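Local structure of structure-specific endonuclease subunit slx1 (Schizosaccharomyces pombe, 4ZDT) at residues S15-A20 with I30-C35; N21-D26 with W63-S68. The protein is the catalytic subunit of the slx1-slx4 endonuclease that cuts branched DNA during repair and recombination, represented here by its zinc-binding RING finger domain. All blocks are in the same frame, centred on the assembly; numbering follows the deposited sequence.

Contact 1: S15-A20 with I30-C35; sequences SDELRA and INHLTC. With ZN (zinc ion), chain E.
Ala20 and Asn31 form an antiparallel hydrogen-bonded pair in the small two-stranded sheet of a RING finger, right before the chain reaches the zinc ligands His32 and Cys35. Ala20 N donates to Asn31 O at 2.8 Å, and Asn31 N returns a straighter bond to Ala20 O, 3.0 Å long with 162° at the hydrogen. The two side chains share one face of the sheet, where Asn31 OD1 rests against Ala20 CB at 3.2 Å. With CG between the backbone N and the carbonyl carbon (chi1 37°), the Asn31 amide turns its oxygen toward Ala20, while ND2 is held by Asn7 OD1. Leu33, in the first turn of the helix that starts after the N-cap residue His32, divides its two methyls: CD1 lies 3.7 Å from Leu18 CB, and CD2 is 4.1 Å from Ala20 CB. Ile26 of the slx4 chain packs on both Leu18 and Leu33, extending this apolar patch across the subunit interface. Beyond the strand pair, His32 ND1 at 2.0 Å and Cys35 SG at 2.3 Å bind zinc, with Cys6 and Cys9 completing a site of three cysteines and one histidine. The extended Glu17 chain reaches the other side of the imidazole. Its OE2 accepts a bond from Glu14 N, which helps to place the carboxylate; with the carboxylate plane turned 57° from the ring, OE1 lies at the ring edge, near its plane and 3.5 Å from His32 CD2.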
loop_
_atom_site.group_PDB
_atom_site.type_symbol
_atom_site.label_atom_id
_atom_site.label_comp_id
_atom_site.label_asym_id
_atom_site.label_seq_id
_atom_site.Cartn_x
_atom_site.Cartn_y
_atom_site.Cartn_z
ATOM N N SER A 15 17.340 -1.449 9.594
ATOM C CA SER A 15 16.908 -2.209 10.774
ATOM C C SER A 15 15.582 -1.723 11.362
ATOM O O SER A 15 14.853 -2.501 11.985
ATOM C CB SER A 15 17.993 -2.178 11.853
ATOM O OG SER A 15 19.131 -2.907 11.432
ATOM N N ASP A 16 15.283 -0.442 11.164
ATOM C CA ASP A 16 14.058 0.172 11.683
ATOM C C ASP A 16 12.888 0.051 10.707
ATOM O O ASP A 16 11.770 0.504 10.994
ATOM C CB ASP A 16 14.310 1.650 12.013
ATOM C CG ASP A 16 15.246 1.836 13.205
ATOM O OD1 ASP A 16 15.312 0.930 14.070
ATOM O OD2 ASP A 16 15.907 2.899 13.280
ATOM N N GLU A 17 13.154 -0.560 9.555
ATOM C CA GLU A 17 12.200 -0.570 8.459
ATOM C C GLU A 17 11.353 -1.840 8.480
ATOM O O GLU A 17 11.864 -2.929 8.737
ATOM C CB GLU A 17 12.943 -0.454 7.129
ATOM C CG GLU A 17 12.175 0.286 6.054
ATOM C CD GLU A 17 13.016 0.594 4.832
ATOM O OE1 GLU A 17 12.467 1.181 3.877
ATOM O OE2 GLU A 17 14.220 0.255 4.819
ATOM N N LEU A 18 10.059 -1.680 8.216
ATOM C CA LEU A 18 9.162 -2.812 8.024
ATOM C C LEU A 18 9.497 -3.498 6.703
ATOM O O LEU A 18 9.955 -2.854 5.758
ATOM C CB LEU A 18 7.706 -2.353 8.022
ATOM C CG LEU A 18 7.171 -1.640 9.261
ATOM C CD1 LEU A 18 5.742 -1.153 9.023
ATOM C CD2 LEU A 18 7.250 -2.520 10.534
ATOM N N ARG A 19 9.266 -4.805 6.629
ATOM C CA ARG A 19 9.574 -5.561 5.411
ATOM C C ARG A 19 8.726 -6.819 5.247
ATOM O O ARG A 19 8.446 -7.525 6.216
ATOM C CB ARG A 19 11.060 -5.924 5.372
ATOM C CG ARG A 19 11.416 -7.170 6.166
ATOM C CD ARG A 19 12.761 -7.019 6.856
ATOM N NE ARG A 19 12.840 -5.787 7.638
ATOM C CZ ARG A 19 13.949 -5.334 8.224
ATOM N NH1 ARG A 19 15.076 -6.034 8.119
ATOM N NH2 ARG A 19 13.929 -4.202 8.916
ATOM N N ALA A 20 8.327 -7.093 4.008
ATOM C CA ALA A 20 7.577 -8.298 3.686
ATOM C C ALA A 20 8.517 -9.488 3.691
ATOM O O ALA A 20 9.692 -9.359 3.312
ATOM C CB ALA A 20 6.930 -8.164 2.327
ATOM N N ILE A 30 12.496 -11.952 1.000
ATOM C CA ILE A 30 12.394 -10.704 1.749
ATOM C C ILE A 30 12.379 -9.500 0.793
ATOM O O ILE A 30 13.134 -9.458 -0.189
ATOM C CB ILE A 30 13.484 -10.588 2.858
ATOM C CG1 ILE A 30 13.263 -11.691 3.918
ATOM C CG2 ILE A 30 13.423 -9.224 3.556
ATOM C CD1 ILE A 30 14.428 -11.896 4.895
ATOM N N ASN A 31 11.529 -8.521 1.085
ATOM C CA ASN A 31 11.434 -7.327 0.249
ATOM C C ASN A 31 10.661 -6.186 0.908
ATOM O O ASN A 31 9.910 -6.401 1.859
ATOM C CB ASN A 31 10.807 -7.671 -1.105
ATOM C CG ASN A 31 9.709 -8.710 -0.991
ATOM O OD1 ASN A 31 8.756 -8.542 -0.230
ATOM N ND2 ASN A 31 9.837 -9.792 -1.750
ATOM N N HIS A 32 10.851 -4.971 0.393
ATOM C CA HIS A 32 10.155 -3.786 0.915
ATOM C C HIS A 32 8.667 -4.015 0.718
ATOM O O HIS A 32 8.264 -4.576 -0.294
ATOM C CB HIS A 32 10.512 -2.521 0.117
ATOM C CG HIS A 32 11.883 -1.990 0.374
ATOM N ND1 HIS A 32 12.898 -2.072 -0.559
ATOM C CD2 HIS A 32 12.402 -1.341 1.442
ATOM C CE1 HIS A 32 13.986 -1.503 -0.065
ATOM N NE2 HIS A 32 13.710 -1.052 1.145
ATOM N N LEU A 33 7.858 -3.578 1.680
ATOM C CA LEU A 33 6.390 -3.633 1.534
ATOM C C LEU A 33 5.934 -2.978 0.254
ATOM O O LEU A 33 5.158 -3.565 -0.494
ATOM C CB LEU A 33 5.688 -2.957 2.719
ATOM C CG LEU A 33 5.860 -3.611 4.088
ATOM C CD1 LEU A 33 5.342 -2.686 5.183
ATOM C CD2 LEU A 33 5.079 -4.955 4.106
ATOM N N THR A 34 6.412 -1.752 -0.001
ATOM C CA THR A 34 5.972 -1.030 -1.193
ATOM C C THR A 34 6.408 -1.729 -2.465
ATOM O O THR A 34 5.629 -1.829 -3.403
ATOM C CB THR A 34 6.409 0.459 -1.190
ATOM O OG1 THR A 34 7.819 0.527 -0.962
ATOM C CG2 THR A 34 5.716 1.183 -0.075
ATOM N N CYS A 35 7.640 -2.247 -2.493
ATOM C CA CYS A 35 8.097 -3.006 -3.661
ATOM C C CYS A 35 7.216 -4.219 -3.968
ATOM O O CYS A 35 6.775 -4.414 -5.100
ATOM C CB CYS A 35 9.564 -3.460 -3.508
ATOM S SG CYS A 35 10.712 -2.076 -3.498
HETATM ZN ZN ZN E . 12.626 -2.773 -2.471
#

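Contact 2: N21-D26 with W63-S68; sequences NCPFTD and WREFLS. With ZN (zinc ion), chain F.
Asn21 meets Phe66 at the end of a 3-10 turn (63-66), where Asn21 N donates to Phe66 O at 3.1 Å and 162°. The Phe66 CA-H points back to Asn21 O, with CA and O 3.4 Å apart. The Asn21 side chain lies along the same turn. Its CG sits between the backbone N and the carbonyl carbon (chi1 77°), which brings the amide round to Ser68, where OD1 is 2.8 Å from Ser68 OG. The other end of the amide, ND2, makes a weak bond to Cys22 O. An alanine here takes away the amide, which would probably open a gap beside the 63-68 turn and let the Ser68 hydroxyl turn more freely. A water links the same ends: Ser68 N donates to it at 2.8 Å, and Asn21 O and Glu65 O lie within reach of it. Beside this polar strip, the Phe66 ring meets Cys22 obliquely, CD1 lying 3.9 Å from Cys22 CA. Phe40 stacks edge-to-face with this ring, and Leu36 and Leu61 also touch it, which places Phe66 in the domain interior. Further along, Pro23 packs its ring carbons against the backbone of the turn, CG being 3.5 Å from Glu65 O. A chi1 of -177° sets Cys22 SG opposite the backbone N, from where it binds zinc at 2.3 Å. With Cys27, Cys54 and Cys57 it completes the four-cysteine site, the second of the two zinc sites of a RING finger, here packed against the C-terminal 3-10 turn.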
loop_
_atom_site.group_PDB
_atom_site.type_symbol
_atom_site.label_atom_id
_atom_site.label_comp_id
_atom_site.label_asym_id
_atom_site.label_seq_id
_atom_site.Cartn_x
_atom_site.Cartn_y
_atom_site.Cartn_z
ATOM N N ASN A 21 7.995 -10.631 4.141
ATOM C CA ASN A 21 8.655 -11.917 3.958
ATOM C C ASN A 21 7.642 -13.022 3.673
ATOM O O ASN A 21 6.583 -13.098 4.308
ATOM C CB ASN A 21 9.544 -12.300 5.149
ATOM C CG ASN A 21 8.751 -12.797 6.327
ATOM O OD1 ASN A 21 8.078 -12.019 7.014
ATOM N ND2 ASN A 21 8.794 -14.113 6.554
ATOM N N CYS A 22 7.975 -13.863 2.704
ATOM C CA CYS A 22 7.208 -15.065 2.450
ATOM C C CYS A 22 7.237 -15.892 3.733
ATOM O O CYS A 22 8.308 -16.129 4.294
ATOM C CB CYS A 22 7.812 -15.838 1.288
ATOM S SG CYS A 22 6.894 -17.326 0.813
ATOM N N PRO A 23 6.051 -16.308 4.217
ATOM C CA PRO A 23 5.970 -16.956 5.534
ATOM C C PRO A 23 6.523 -18.375 5.558
ATOM O O PRO A 23 6.574 -18.961 6.627
ATOM C CB PRO A 23 4.448 -16.967 5.841
ATOM C CG PRO A 23 3.797 -17.025 4.474
ATOM C CD PRO A 23 4.732 -16.214 3.549
ATOM N N PHE A 24 6.912 -18.923 4.408
ATOM C CA PHE A 24 7.469 -20.269 4.369
ATOM C C PHE A 24 9.000 -20.200 4.504
ATOM O O PHE A 24 9.676 -19.573 3.702
ATOM C CB PHE A 24 7.029 -21.028 3.106
ATOM C CG PHE A 24 5.537 -21.304 3.079
ATOM C CD1 PHE A 24 4.648 -20.358 2.560
ATOM C CD2 PHE A 24 5.024 -22.464 3.654
ATOM C CE1 PHE A 24 3.238 -20.605 2.558
ATOM C CE2 PHE A 24 3.626 -22.711 3.684
ATOM C CZ PHE A 24 2.742 -21.774 3.131
ATOM N N THR A 25 9.512 -20.847 5.535
ATOM C CA THR A 25 10.950 -20.830 5.835
ATOM C C THR A 25 11.757 -21.430 4.683
ATOM O O THR A 25 12.903 -21.030 4.465
ATOM C CB THR A 25 11.236 -21.520 7.153
ATOM O OG1 THR A 25 10.374 -20.956 8.140
ATOM C CG2 THR A 25 12.685 -21.286 7.609
ATOM N N ASP A 26 11.147 -22.342 3.914
ATOM C CA ASP A 26 11.830 -22.927 2.761
ATOM C C ASP A 26 12.061 -21.908 1.660
ATOM O O ASP A 26 12.804 -22.171 0.725
ATOM C CB ASP A 26 11.128 -24.200 2.216
ATOM C CG ASP A 26 9.737 -23.928 1.590
ATOM O OD1 ASP A 26 9.533 -22.870 0.944
ATOM O OD2 ASP A 26 8.863 -24.813 1.704
ATOM N N TRP A 63 -2.239 -11.100 0.775
ATOM C CA TRP A 63 -1.342 -10.030 1.194
ATOM C C TRP A 63 -0.902 -10.201 2.631
ATOM O O TRP A 63 0.278 -10.061 2.958
ATOM C CB TRP A 63 -2.016 -8.651 1.001
ATOM C CG TRP A 63 -1.126 -7.509 1.433
ATOM C CD1 TRP A 63 -1.334 -6.637 2.472
ATOM C CD2 TRP A 63 0.148 -7.168 0.873
ATOM N NE1 TRP A 63 -0.271 -5.752 2.574
ATOM C CE2 TRP A 63 0.646 -6.057 1.600
ATOM C CE3 TRP A 63 0.914 -7.687 -0.181
ATOM C CZ2 TRP A 63 1.884 -5.465 1.312
ATOM C CZ3 TRP A 63 2.151 -7.075 -0.479
ATOM C CH2 TRP A 63 2.616 -5.985 0.270
ATOM N N ARG A 64 -1.859 -10.497 3.504
ATOM C CA ARG A 64 -1.588 -10.619 4.934
ATOM C C ARG A 64 -0.463 -11.605 5.246
ATOM O O ARG A 64 0.337 -11.378 6.154
ATOM C CB ARG A 64 -2.858 -11.025 5.684
ATOM C CG ARG A 64 -2.880 -10.598 7.143
ATOM C CD ARG A 64 -4.258 -10.792 7.756
ATOM N NE ARG A 64 -5.161 -9.684 7.445
ATOM C CZ ARG A 64 -5.161 -8.519 8.084
ATOM N NH1 ARG A 64 -4.307 -8.304 9.075
ATOM N NH2 ARG A 64 -6.014 -7.566 7.731
ATOM N N GLU A 65 -0.409 -12.698 4.492
ATOM C CA GLU A 65 0.575 -13.746 4.728
ATOM C C GLU A 65 2.007 -13.213 4.706
ATOM O O GLU A 65 2.896 -13.791 5.331
ATOM C CB GLU A 65 0.418 -14.868 3.701
ATOM C CG GLU A 65 -0.512 -15.988 4.141
ATOM C CD GLU A 65 -1.962 -15.710 3.799
ATOM O OE1 GLU A 65 -2.304 -15.723 2.598
ATOM O OE2 GLU A 65 -2.761 -15.479 4.732
ATOM N N PHE A 66 2.231 -12.117 3.986
ATOM C CA PHE A 66 3.583 -11.555 3.882
ATOM C C PHE A 66 3.934 -10.633 5.043
ATOM O O PHE A 66 5.067 -10.136 5.139
ATOM C CB PHE A 66 3.765 -10.859 2.529
ATOM C CG PHE A 66 3.638 -11.791 1.361
ATOM C CD1 PHE A 66 4.741 -12.529 0.926
ATOM C CD2 PHE A 66 2.420 -11.917 0.675
ATOM C CE1 PHE A 66 4.629 -13.386 -0.163
ATOM C CE2 PHE A 66 2.300 -12.772 -0.410
ATOM C CZ PHE A 66 3.417 -13.516 -0.826
ATOM N N LEU A 67 2.994 -10.465 5.975
ATOM C CA LEU A 67 3.178 -9.509 7.063
ATOM C C LEU A 67 3.551 -10.132 8.411
ATOM O O LEU A 67 3.210 -9.561 9.447
ATOM C CB LEU A 67 1.897 -8.643 7.224
ATOM C CG LEU A 67 1.352 -7.909 5.987
ATOM C CD1 LEU A 67 0.080 -7.136 6.289
ATOM C CD2 LEU A 67 2.404 -6.977 5.386
ATOM N N SER A 68 4.272 -11.261 8.428
ATOM C CA SER A 68 4.527 -11.967 9.712
ATOM C C SER A 68 5.360 -11.188 10.722
ATOM O O SER A 68 5.286 -11.452 11.916
ATOM C CB SER A 68 5.154 -13.358 9.508
ATOM O OG SER A 68 6.462 -13.239 8.964
HETATM ZN ZN ZN F . 7.903 -17.637 -1.200
HETATM O O HOH W 1 5.293 -13.097 6.503
#

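The two contacts are consecutive along one strand: Ala20 ends the 15-20 segment and Asn21 begins the next, and their centres lie about 12 Å apart. Contact 1 holds two ligands of the zinc bound by three cysteines and a histidine, and contact 2 one ligand of the four-cysteine zinc; ZN of chain E and ZN of chain F are 15.7 Å apart. Because the ligand pairs alternate along the sequence, this is the cross-brace layout of RING domains. Directly between the contacts, Leu33 CD2 packs on Leu67 CD2 at 3.6 Å, and Ala20 CB lies 3.9 Å from Phe66 O. The slx4 chain, which packs on contact 1, also reaches contact 2 through Leu29 of that chain on Leu67, so one partner spans the seam.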